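Local coordinates for helix-turn-helix domain-containing protein (Shewanella amazonensis SB2B, PDB 3KE2) that is of unknown function but probably binds DNA through its winged helix-turn-helix domain, at residues R33-S38 and H73-Y78; F19-Y24 and S100-D105; G61-F66 and I80-P85; L23-L28 and D52-F57. One frame throughout, in Å; residues are numbered along the deposited sequence.

Interaction 1 of 4, residues R33-S38 and H73-Y78. With NO3 (nitrate ion), chain D.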
# COMPACT_ATOMS: atom_id res chain seq x y z
N ARG A 33 -8.41 -20.83 -1.71
CA ARG A 33 -7.60 -21.31 -0.61
C ARG A 33 -6.24 -21.70 -1.11
O ARG A 33 -6.10 -22.66 -1.86
CB ARG A 33 -8.24 -22.51 0.07
CG ARG A 33 -9.55 -22.14 0.66
CD ARG A 33 -10.09 -23.16 1.63
NE ARG A 33 -11.32 -22.64 2.21
CZ ARG A 33 -12.04 -23.24 3.15
NH1 ARG A 33 -11.67 -24.42 3.66
NH2 ARG A 33 -13.14 -22.65 3.59
N HIS A 34 -5.24 -20.94 -0.68
CA HIS A 34 -3.87 -21.15 -1.06
C HIS A 34 -2.95 -21.28 0.10
O HIS A 34 -3.22 -20.74 1.18
CB HIS A 34 -3.32 -19.95 -1.81
CG HIS A 34 -3.69 -19.89 -3.24
ND1 HIS A 34 -3.08 -20.66 -4.19
CD2 HIS A 34 -4.58 -19.12 -3.90
CE1 HIS A 34 -3.60 -20.40 -5.38
NE2 HIS A 34 -4.51 -19.46 -5.23
N ASN A 35 -1.83 -21.96 -0.17
CA ASN A 35 -0.71 -22.03 0.75
C ASN A 35 0.57 -21.75 -0.07
O ASN A 35 0.50 -21.42 -1.24
CB ASN A 35 -0.68 -23.34 1.56
CG ASN A 35 -0.59 -24.56 0.72
OD1 ASN A 35 -0.16 -24.54 -0.42
ND2 ASN A 35 -0.98 -25.67 1.31
N LEU A 36 1.74 -21.84 0.55
CA LEU A 36 2.98 -21.52 -0.14
C LEU A 36 3.17 -22.40 -1.37
O LEU A 36 3.50 -21.92 -2.44
CB LEU A 36 4.16 -21.63 0.81
CG LEU A 36 4.21 -20.61 1.94
CD1 LEU A 36 5.41 -20.88 2.81
CD2 LEU A 36 4.26 -19.16 1.41
N LEU A 37 2.94 -23.68 -1.20
CA LEU A 37 3.10 -24.62 -2.28
C LEU A 37 2.14 -24.33 -3.44
O LEU A 37 2.55 -24.38 -4.60
CB LEU A 37 2.89 -26.05 -1.77
CG LEU A 37 3.27 -27.12 -2.78
CD1 LEU A 37 4.70 -26.82 -3.38
CD2 LEU A 37 3.16 -28.54 -2.18
N SER A 38 0.89 -24.00 -3.14
CA SER A 38 -0.06 -23.71 -4.22
C SER A 38 0.30 -22.38 -4.88
O SER A 38 0.32 -22.28 -6.10
CB SER A 38 -1.54 -23.72 -3.76
OG SER A 38 -1.84 -22.70 -2.84
N HIS A 73 -4.83 -32.02 10.52
CA HIS A 73 -4.21 -33.05 9.70
C HIS A 73 -4.02 -32.51 8.27
O HIS A 73 -3.05 -32.85 7.59
CB HIS A 73 -5.02 -34.36 9.72
CG HIS A 73 -5.06 -35.02 11.07
ND1 HIS A 73 -6.24 -35.35 11.70
CD2 HIS A 73 -4.07 -35.36 11.93
CE1 HIS A 73 -5.97 -35.91 12.87
NE2 HIS A 73 -4.66 -35.92 13.04
N ASN A 74 -4.93 -31.65 7.84
CA ASN A 74 -4.84 -31.07 6.51
C ASN A 74 -3.83 -29.96 6.44
O ASN A 74 -3.37 -29.45 7.48
CB ASN A 74 -6.19 -30.54 6.07
CG ASN A 74 -7.27 -31.64 6.03
OD1 ASN A 74 -6.99 -32.86 6.13
ND2 ASN A 74 -8.52 -31.21 5.88
N ALA A 75 -3.44 -29.62 5.22
CA ALA A 75 -2.49 -28.55 5.00
C ALA A 75 -3.31 -27.28 5.21
O ALA A 75 -4.50 -27.24 4.89
CB ALA A 75 -1.86 -28.64 3.61
N GLY A 76 -2.73 -26.26 5.77
CA GLY A 76 -3.52 -25.07 6.00
C GLY A 76 -3.62 -24.20 4.77
O GLY A 76 -3.10 -24.53 3.71
N TYR A 77 -4.28 -23.07 4.93
CA TYR A 77 -4.41 -22.12 3.85
C TYR A 77 -4.40 -20.72 4.43
O TYR A 77 -4.74 -20.52 5.58
CB TYR A 77 -5.67 -22.38 3.05
CG TYR A 77 -6.96 -22.18 3.81
CD1 TYR A 77 -7.55 -23.23 4.53
CD2 TYR A 77 -7.60 -20.96 3.79
CE1 TYR A 77 -8.74 -23.03 5.24
CE2 TYR A 77 -8.79 -20.75 4.49
CZ TYR A 77 -9.36 -21.79 5.20
OH TYR A 77 -10.54 -21.56 5.86
N TYR A 78 -3.96 -19.75 3.66
CA TYR A 78 -3.93 -18.39 4.12
C TYR A 78 -5.30 -17.73 3.97
O TYR A 78 -6.05 -18.02 3.06
CB TYR A 78 -2.90 -17.59 3.33
CG TYR A 78 -1.45 -17.96 3.57
CD1 TYR A 78 -0.74 -17.41 4.64
CD2 TYR A 78 -0.75 -18.81 2.70
CE1 TYR A 78 0.60 -17.72 4.85
CE2 TYR A 78 0.61 -19.14 2.92
CZ TYR A 78 1.27 -18.58 3.99
OH TYR A 78 2.61 -18.88 4.24
N NO3 D . 2.69 -24.44 2.74
O1 NO3 D . 2.49 -23.12 3.12
O2 NO3 D . 3.12 -25.37 3.68
O3 NO3 D . 2.45 -24.80 1.41
O HOH W 1 -5.55 -18.42 0.51

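Interaction 2 of 4, residues F19-Y24 and S100-D105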
# COMPACT_ATOMS: atom_id res chain seq x y z
N PHE A 19 5.15 -3.55 -3.84
CA PHE A 19 3.84 -3.24 -3.27
C PHE A 19 2.75 -3.97 -4.04
O PHE A 19 1.89 -4.61 -3.45
CB PHE A 19 3.63 -1.70 -3.28
CG PHE A 19 2.25 -1.25 -2.83
CD1 PHE A 19 1.95 -1.16 -1.48
CD2 PHE A 19 1.28 -0.87 -3.76
CE1 PHE A 19 0.69 -0.75 -1.08
CE2 PHE A 19 0.04 -0.46 -3.36
CZ PHE A 19 -0.26 -0.40 -2.02
N LEU A 20 2.78 -3.88 -5.36
CA LEU A 20 1.77 -4.55 -6.16
C LEU A 20 1.84 -6.08 -5.96
O LEU A 20 0.83 -6.78 -6.11
CB LEU A 20 1.93 -4.18 -7.63
CG LEU A 20 1.67 -2.71 -8.02
CD1 LEU A 20 2.10 -2.49 -9.45
CD2 LEU A 20 0.20 -2.30 -7.84
N ARG A 21 3.03 -6.60 -5.63
CA ARG A 21 3.22 -8.02 -5.38
C ARG A 21 2.38 -8.41 -4.19
O ARG A 21 1.70 -9.43 -4.18
CB ARG A 21 4.70 -8.34 -5.12
CG ARG A 21 5.03 -9.84 -4.84
CD ARG A 21 6.55 -10.12 -4.60
NE ARG A 21 7.41 -9.60 -5.67
CZ ARG A 21 8.22 -8.56 -5.54
NH1 ARG A 21 8.35 -7.98 -4.36
NH2 ARG A 21 8.96 -8.14 -6.56
N LYS A 22 2.43 -7.57 -3.15
CA LYS A 22 1.69 -7.87 -1.94
C LYS A 22 0.21 -7.80 -2.25
O LYS A 22 -0.54 -8.66 -1.81
CB LYS A 22 2.05 -6.94 -0.76
CG LYS A 22 3.57 -6.81 -0.48
CD LYS A 22 3.88 -5.89 0.73
CE LYS A 22 5.26 -5.15 0.62
NZ LYS A 22 6.45 -6.02 0.43
N LEU A 23 -0.23 -6.82 -3.03
CA LEU A 23 -1.67 -6.72 -3.35
C LEU A 23 -2.17 -7.86 -4.20
O LEU A 23 -3.32 -8.30 -4.06
CB LEU A 23 -2.03 -5.40 -4.03
CG LEU A 23 -2.43 -4.21 -3.17
CD1 LEU A 23 -1.62 -4.07 -1.94
CD2 LEU A 23 -2.32 -2.96 -4.05
N TYR A 24 -1.29 -8.33 -5.09
CA TYR A 24 -1.63 -9.42 -6.00
C TYR A 24 -1.78 -10.72 -5.22
O TYR A 24 -2.75 -11.49 -5.43
CB TYR A 24 -0.59 -9.58 -7.10
CG TYR A 24 -0.98 -10.60 -8.13
CD1 TYR A 24 -1.99 -10.35 -9.04
CD2 TYR A 24 -0.33 -11.81 -8.21
CE1 TYR A 24 -2.37 -11.31 -10.00
CE2 TYR A 24 -0.70 -12.76 -9.15
CZ TYR A 24 -1.72 -12.51 -10.05
OH TYR A 24 -2.06 -13.47 -10.99
N SER A 100 0.86 -8.77 -15.47
CA SER A 100 1.89 -8.56 -16.48
C SER A 100 3.15 -7.92 -15.86
O SER A 100 4.23 -8.49 -15.91
CB SER A 100 1.36 -7.67 -17.60
OG SER A 100 2.39 -7.42 -18.53
N LEU A 101 2.99 -6.74 -15.27
CA LEU A 101 4.12 -6.02 -14.67
C LEU A 101 4.95 -6.90 -13.74
O LEU A 101 6.17 -6.79 -13.72
CB LEU A 101 3.62 -4.82 -13.87
CG LEU A 101 2.87 -3.71 -14.60
CD1 LEU A 101 2.21 -2.79 -13.58
CD2 LEU A 101 3.80 -2.94 -15.56
N LEU A 102 4.30 -7.77 -12.96
CA LEU A 102 5.00 -8.65 -12.00
C LEU A 102 5.68 -9.85 -12.66
O LEU A 102 6.49 -10.52 -12.03
CB LEU A 102 4.04 -9.16 -10.91
CG LEU A 102 3.59 -8.19 -9.80
CD1 LEU A 102 2.35 -8.73 -9.06
CD2 LEU A 102 4.73 -7.90 -8.81
N GLY A 103 5.33 -10.11 -13.93
CA GLY A 103 5.88 -11.23 -14.68
C GLY A 103 5.36 -12.59 -14.21
O GLY A 103 6.07 -13.61 -14.29
N VAL A 104 4.11 -12.63 -13.73
CA VAL A 104 3.55 -13.88 -13.23
C VAL A 104 3.21 -14.84 -14.37
O VAL A 104 2.43 -14.52 -15.30
CB VAL A 104 2.33 -13.64 -12.31
CG1 VAL A 104 1.69 -14.96 -11.92
CG2 VAL A 104 2.76 -12.88 -11.08
N ASP A 105 3.84 -16.01 -14.27
CA ASP A 105 3.71 -17.09 -15.20
C ASP A 105 3.06 -18.28 -14.47
O ASP A 105 3.59 -18.68 -13.42
CB ASP A 105 5.12 -17.49 -15.71
CG ASP A 105 5.11 -18.54 -16.85
OD1 ASP A 105 4.52 -18.23 -17.90
OD2 ASP A 105 5.76 -19.63 -16.74

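Interaction 3 of 4, residues G61-F66 and I80-P85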
# COMPACT_ATOMS: atom_id res chain seq x y z
N GLY A 61 -0.70 -2.86 6.43
CA GLY A 61 -2.00 -3.05 7.12
C GLY A 61 -2.89 -4.23 6.75
O GLY A 61 -4.07 -4.25 7.12
N ILE A 62 -2.37 -5.18 5.99
CA ILE A 62 -3.13 -6.38 5.62
C ILE A 62 -2.77 -7.44 6.66
O ILE A 62 -1.59 -7.84 6.78
CB ILE A 62 -2.82 -6.88 4.20
CG1 ILE A 62 -3.15 -5.79 3.17
CG2 ILE A 62 -3.61 -8.11 3.90
CD1 ILE A 62 -2.86 -6.17 1.69
N GLU A 63 -3.76 -7.87 7.44
CA GLU A 63 -3.55 -8.91 8.44
C GLU A 63 -3.93 -10.23 7.80
O GLU A 63 -5.08 -10.40 7.37
CB GLU A 63 -4.38 -8.64 9.67
CG GLU A 63 -4.07 -7.25 10.29
CD GLU A 63 -5.01 -6.86 11.44
OE1 GLU A 63 -5.92 -7.68 11.80
OE2 GLU A 63 -4.83 -5.73 11.98
N VAL A 64 -2.96 -11.14 7.73
CA VAL A 64 -3.15 -12.44 7.15
C VAL A 64 -2.93 -13.51 8.21
O VAL A 64 -2.03 -13.39 9.05
CB VAL A 64 -2.18 -12.69 5.96
CG1 VAL A 64 -0.75 -12.43 6.34
CG2 VAL A 64 -2.29 -14.09 5.50
N GLU A 65 -3.77 -14.55 8.17
CA GLU A 65 -3.72 -15.70 9.06
C GLU A 65 -3.51 -16.95 8.27
O GLU A 65 -3.83 -16.98 7.08
CB GLU A 65 -5.06 -15.93 9.70
CG GLU A 65 -5.57 -14.92 10.61
CD GLU A 65 -7.02 -15.19 10.95
OE1 GLU A 65 -7.74 -15.76 10.11
OE2 GLU A 65 -7.43 -14.81 12.05
N PHE A 66 -3.04 -17.99 8.94
CA PHE A 66 -2.88 -19.29 8.32
C PHE A 66 -3.82 -20.20 9.11
O PHE A 66 -3.71 -20.33 10.32
CB PHE A 66 -1.46 -19.76 8.38
CG PHE A 66 -1.21 -20.97 7.58
CD1 PHE A 66 -1.14 -20.90 6.21
CD2 PHE A 66 -0.99 -22.20 8.20
CE1 PHE A 66 -0.90 -22.05 5.47
CE2 PHE A 66 -0.73 -23.32 7.46
CZ PHE A 66 -0.68 -23.25 6.11
N ILE A 80 -7.19 -13.67 4.63
CA ILE A 80 -7.02 -12.27 4.94
C ILE A 80 -7.96 -11.96 6.09
O ILE A 80 -9.19 -12.06 5.92
CB ILE A 80 -7.36 -11.39 3.72
CG1 ILE A 80 -6.47 -11.80 2.53
CG2 ILE A 80 -7.20 -9.94 4.05
CD1 ILE A 80 -5.03 -11.76 2.79
N ARG A 81 -7.40 -11.62 7.26
CA ARG A 81 -8.20 -11.27 8.44
C ARG A 81 -8.82 -9.91 8.19
O ARG A 81 -9.99 -9.70 8.46
CB ARG A 81 -7.37 -11.24 9.73
CG ARG A 81 -8.16 -10.76 10.97
CD ARG A 81 -7.32 -10.74 12.27
NE ARG A 81 -8.08 -10.20 13.40
CZ ARG A 81 -8.77 -10.94 14.27
NH1 ARG A 81 -8.78 -12.25 14.16
NH2 ARG A 81 -9.43 -10.35 15.25
N THR A 82 -8.01 -8.98 7.68
CA THR A 82 -8.52 -7.63 7.35
C THR A 82 -7.63 -7.00 6.30
O THR A 82 -6.42 -7.21 6.31
CB THR A 82 -8.60 -6.68 8.52
OG1 THR A 82 -9.31 -5.51 8.10
CG2 THR A 82 -7.21 -6.30 9.03
N TRP A 83 -8.25 -6.27 5.37
CA TRP A 83 -7.49 -5.56 4.34
C TRP A 83 -7.00 -4.23 4.86
O TRP A 83 -6.10 -3.63 4.28
CB TRP A 83 -8.34 -5.30 3.11
CG TRP A 83 -8.52 -6.48 2.27
CD1 TRP A 83 -9.47 -7.44 2.41
CD2 TRP A 83 -7.74 -6.84 1.12
NE1 TRP A 83 -9.32 -8.38 1.42
CE2 TRP A 83 -8.27 -8.04 0.63
CE3 TRP A 83 -6.65 -6.25 0.47
CZ2 TRP A 83 -7.75 -8.67 -0.50
CZ3 TRP A 83 -6.13 -6.88 -0.66
CH2 TRP A 83 -6.68 -8.09 -1.13
N GLY A 84 -7.61 -3.76 5.94
CA GLY A 84 -7.26 -2.49 6.53
C GLY A 84 -7.36 -1.33 5.56
O GLY A 84 -8.39 -1.12 4.94
N PRO A 85 -6.26 -0.59 5.39
CA PRO A 85 -6.31 0.59 4.54
C PRO A 85 -6.32 0.28 3.04
O PRO A 85 -6.43 1.23 2.24
CB PRO A 85 -5.00 1.30 4.89
CG PRO A 85 -4.06 0.20 5.13
CD PRO A 85 -4.87 -0.89 5.81
O HOH W 2 -7.85 -7.65 13.58

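Interaction 4 of 4, residues L23-L28 and D52-F57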
# COMPACT_ATOMS: atom_id res chain seq x y z
N LEU A 23 -0.23 -6.82 -3.03
CA LEU A 23 -1.67 -6.72 -3.35
C LEU A 23 -2.17 -7.86 -4.20
O LEU A 23 -3.32 -8.30 -4.06
CB LEU A 23 -2.03 -5.40 -4.03
CG LEU A 23 -2.43 -4.21 -3.17
CD1 LEU A 23 -1.62 -4.07 -1.94
CD2 LEU A 23 -2.32 -2.96 -4.05
N TYR A 24 -1.29 -8.33 -5.09
CA TYR A 24 -1.63 -9.42 -6.00
C TYR A 24 -1.78 -10.72 -5.22
O TYR A 24 -2.75 -11.49 -5.43
CB TYR A 24 -0.59 -9.58 -7.10
CG TYR A 24 -0.98 -10.60 -8.13
CD1 TYR A 24 -1.99 -10.35 -9.04
CD2 TYR A 24 -0.33 -11.81 -8.21
CE1 TYR A 24 -2.37 -11.31 -10.00
CE2 TYR A 24 -0.70 -12.76 -9.15
CZ TYR A 24 -1.72 -12.51 -10.05
OH TYR A 24 -2.06 -13.47 -10.99
N LEU A 25 -0.82 -10.98 -4.33
CA LEU A 25 -0.91 -12.19 -3.51
C LEU A 25 -2.20 -12.15 -2.68
O LEU A 25 -2.98 -13.11 -2.66
CB LEU A 25 0.30 -12.34 -2.61
CG LEU A 25 1.57 -12.74 -3.30
CD1 LEU A 25 2.66 -12.91 -2.26
CD2 LEU A 25 1.30 -14.03 -4.01
N ALA A 26 -2.43 -11.01 -2.05
CA ALA A 26 -3.59 -10.86 -1.22
C ALA A 26 -4.85 -11.13 -2.04
O ALA A 26 -5.79 -11.71 -1.53
CB ALA A 26 -3.62 -9.45 -0.63
N HIS A 27 -4.87 -10.69 -3.29
CA HIS A 27 -6.04 -10.93 -4.16
C HIS A 27 -6.19 -12.43 -4.41
O HIS A 27 -7.27 -12.97 -4.27
CB HIS A 27 -5.90 -10.11 -5.46
CG HIS A 27 -6.93 -10.40 -6.51
ND1 HIS A 27 -8.13 -9.72 -6.59
CD2 HIS A 27 -6.90 -11.24 -7.57
CE1 HIS A 27 -8.81 -10.16 -7.64
NE2 HIS A 27 -8.08 -11.08 -8.26
N LEU A 28 -5.09 -13.10 -4.75
CA LEU A 28 -5.12 -14.53 -5.00
C LEU A 28 -5.65 -15.29 -3.77
O LEU A 28 -6.56 -16.11 -3.89
CB LEU A 28 -3.74 -15.03 -5.35
CG LEU A 28 -3.19 -14.63 -6.72
CD1 LEU A 28 -1.80 -15.21 -6.83
CD2 LEU A 28 -4.09 -15.11 -7.88
N ASP A 52 8.59 -13.91 2.32
CA ASP A 52 8.98 -12.52 2.57
C ASP A 52 7.89 -11.55 2.21
O ASP A 52 7.71 -10.55 2.89
CB ASP A 52 10.28 -12.12 1.81
CG ASP A 52 11.54 -12.85 2.32
OD1 ASP A 52 11.47 -13.82 3.10
OD2 ASP A 52 12.64 -12.44 1.89
N ALA A 53 7.17 -11.80 1.12
CA ALA A 53 6.09 -10.88 0.73
C ALA A 53 5.00 -10.95 1.78
O ALA A 53 4.57 -9.93 2.31
CB ALA A 53 5.54 -11.24 -0.62
N ILE A 54 4.60 -12.17 2.10
CA ILE A 54 3.57 -12.41 3.11
C ILE A 54 4.03 -11.86 4.45
O ILE A 54 3.25 -11.23 5.18
CB ILE A 54 3.26 -13.90 3.22
CG1 ILE A 54 2.55 -14.36 1.95
CG2 ILE A 54 2.37 -14.16 4.39
CD1 ILE A 54 2.39 -15.87 1.85
N ALA A 55 5.30 -12.03 4.76
CA ALA A 55 5.82 -11.52 6.01
C ALA A 55 5.62 -10.03 6.12
O ALA A 55 5.41 -9.53 7.21
CB ALA A 55 7.32 -11.86 6.17
N SER A 56 5.65 -9.31 5.00
CA SER A 56 5.52 -7.85 5.04
C SER A 56 4.09 -7.30 4.81
O SER A 56 3.91 -6.10 4.67
CB SER A 56 6.53 -7.21 4.06
OG SER A 56 6.25 -7.60 2.72
N PHE A 57 3.06 -8.14 4.77
CA PHE A 57 1.70 -7.61 4.61
C PHE A 57 1.37 -6.66 5.76
O PHE A 57 0.71 -5.64 5.57
CB PHE A 57 0.65 -8.74 4.58
CG PHE A 57 0.49 -9.42 3.24
CD1 PHE A 57 1.50 -9.47 2.32
CD2 PHE A 57 -0.65 -10.18 3.00
CE1 PHE A 57 1.34 -10.14 1.12
CE2 PHE A 57 -0.81 -10.90 1.80
CZ PHE A 57 0.17 -10.87 0.87

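Interaction 1 of 4, residues R33-S38 and H73-Y78
R33 lays its side chain along one face of the Y77 ring. Its CB stands 3.9 Å from Y77 CB, CG passes over the CD2 side, and CD arrives above the ring centre, 3.6 Å from the Y77 centroid, in a CH-pi contact. Extended from CG to NE, the chain then carries NE to the CZ end of the ring. There the guanidinium stacks flat, its plane 13° from that of the ring, with R33 CZ 3.5 Å from Y77 OH. Y77 presents this face with CG lodged between its backbone N and carbonyl carbon (chi1 65°). Next to the stack, along the backbone, Y78 N donates to H34 O (2.8 Å, nearly straight at 166°), and water 1 bridges H34 N and Y78 O. The link between helices 14-31 and 36-43 thus pairs with the hairpin that forms the wing, as the short first strand of many winged-helix domains does. N35 caps helix 36-43 in a capping box: its OD1 takes S38 N at 3.0 Å while its own N donates to S38 OG. N35 ND2 makes a weak bond, 3.4 Å, to G76 O. At the same helix end a nitrate, probably from the crystallisation liquor, accepts from L36 N and, through O3, from L37 N at 2.9 Å. Y78 turns its edge to N35 CA and L36 N, and its OH touches L36 CD2 at 3.3 Å.

Interaction 2 of 4, residues F19-Y24 and S100-D105
L102 drives both of its methyls into helix 14-31 between R21 and Y24, and this is the tight part of the contact. L102 CD1 lies 3.6 Å from Y24 CB, while L102 CD2 rests on the CA and CB of R21, 3.7 Å from R21 CB, with the guanidinium of the modelled conformer near it obliquely. The backbone joins in as well, L20 O standing 3.8 Å from L102 CD1. Y24 has CG anti to its backbone N (chi1 -174°), which sends the ring past L102 toward the end of helix 88-102; V104 comes from the opposite direction and puts CG2 4.0 Å from Y24 CE2, with CG1 near the hydroxyl. A serine at Y24 would probably take the ring away from V104 CG2 and open a gap beside L102 CD1. The contact thins out at the other side, where L20 and L101 meet through a single pair of methyls, L20 CD1 and L101 CD1, 4.1 Å apart. Beyond L102 the chain turns outward: G103, exposed and with positive phi (71°), ends the helix in a Schellman motif, its N bonded to S100 O at 2.8 Å. No hydrogen bond crosses between the two segments. L20 also touches W90, and Y24 touches M91 and K99, of helix 88-102, whereas F19 and L23 turn to D59 and P85 of the second subunit. It is helix-to-helix packing, the first helix of a winged helix-turn-helix domain held against the helix that follows the wing.

Interaction 3 of 4, residues G61-F66 and I80-P85
E63 and T82 carry the backbone bonding between the antiparallel strands. E63 N donates to T82 O at 3.0 Å, in the carbonyl plane, and E63 O takes two donors in return: T82 N on a lone pair, 3.3 Å away, and R81 N, tilted from that plane, at 2.6 Å. With R81 and T82 both facing E63, this is a classic beta bulge, and the register slips by one before V64 pairs with I80 as a non-hydrogen-bonded pair. The charged contacts lie on the exposed side, beside the bulge. In one of its two modelled conformers R81 receives carboxylates at the edge of its guanidinium: E65 OE2 stands 3.6 Å from NH1, and E63 OE1 makes a long salt bridge to NE, supplemented by water 2, which links E63 OE1 to R81 NE. T82 OG1 accepts from G84 N, an ST turn, while its CG2 packs on the E63 carboxylate. The apolar contacts centre on I62, whose CD1 meets W83 CE3 and whose CG2 meets I80 CG2, both at 4.0 Å. Replacing I62 by a glycine would remove both branches and is likely to open a gap beside W83 and I80. I62 and W83 both reach A26 of helix 14-31, I62 and V64 rest on F57 after helix 47-55, and P85 packs on L23 of the second subunit, next to the wing's base.

Interaction 4 of 4, residues L23-L28 and D52-F57
The F57 ring meets helix 14-31 with its edge. L25 CB lies in the ring plane, 3.8 Å from F57 CZ, while A26 CB stands 4.0 Å from F57 CE2 and the backbone N of A26 approaches obliquely. The ring is thus set against the side of the helix where L25 and A26 follow each other. L25 supplies the rest of the contact. Its CG lies anti to the carbonyl carbon (chi1 -74°) and the chain then runs straight out, so that CD1 reaches A53 CB at 3.7 Å and, more loosely, I54 CG1 at 4.5 Å. The side-chain contacts are apolar and no hydrogen bond crosses. Polar atoms gather instead where helix 47-55 ends: A53 O takes both S56 N, at 3.0 Å, and S56 OG, at 2.9 Å, from the same face of its carbonyl plane, and K22 NZ bonds to S56 OG as well. The contact packs helix 14-31 against helix 47-55, which by its place in the fold is probably the DNA-recognition helix. Around it F57 also reaches M29 and I62, I54 touches L36 of helix 36-43, L28 touches L39 and L42 there, and A26 touches W83, in the loop just after strand 77-82.

In the fold
Interaction 4 is the buried one, apolar contacts at the middle of the chain, and interaction 2, partly buried, works with the same chemistry from other sides of helix 14-31; their segments overlap at L23 and Y24. Interactions 1 and 3 lie at the surface and both use strand 77-82, adding backbone bonds, a cation stack or salt bridges, and water. They touch where F66 packs on G76, Y77 and Y78. Interaction 4 joins both to the core: I54 meets L36 and Y78 of interaction 1, while F57 and A26 meet V64 and W83 of interaction 3. Interactions 2 and 3 lie on opposite sides of the chain's centre, yet both touch the second subunit.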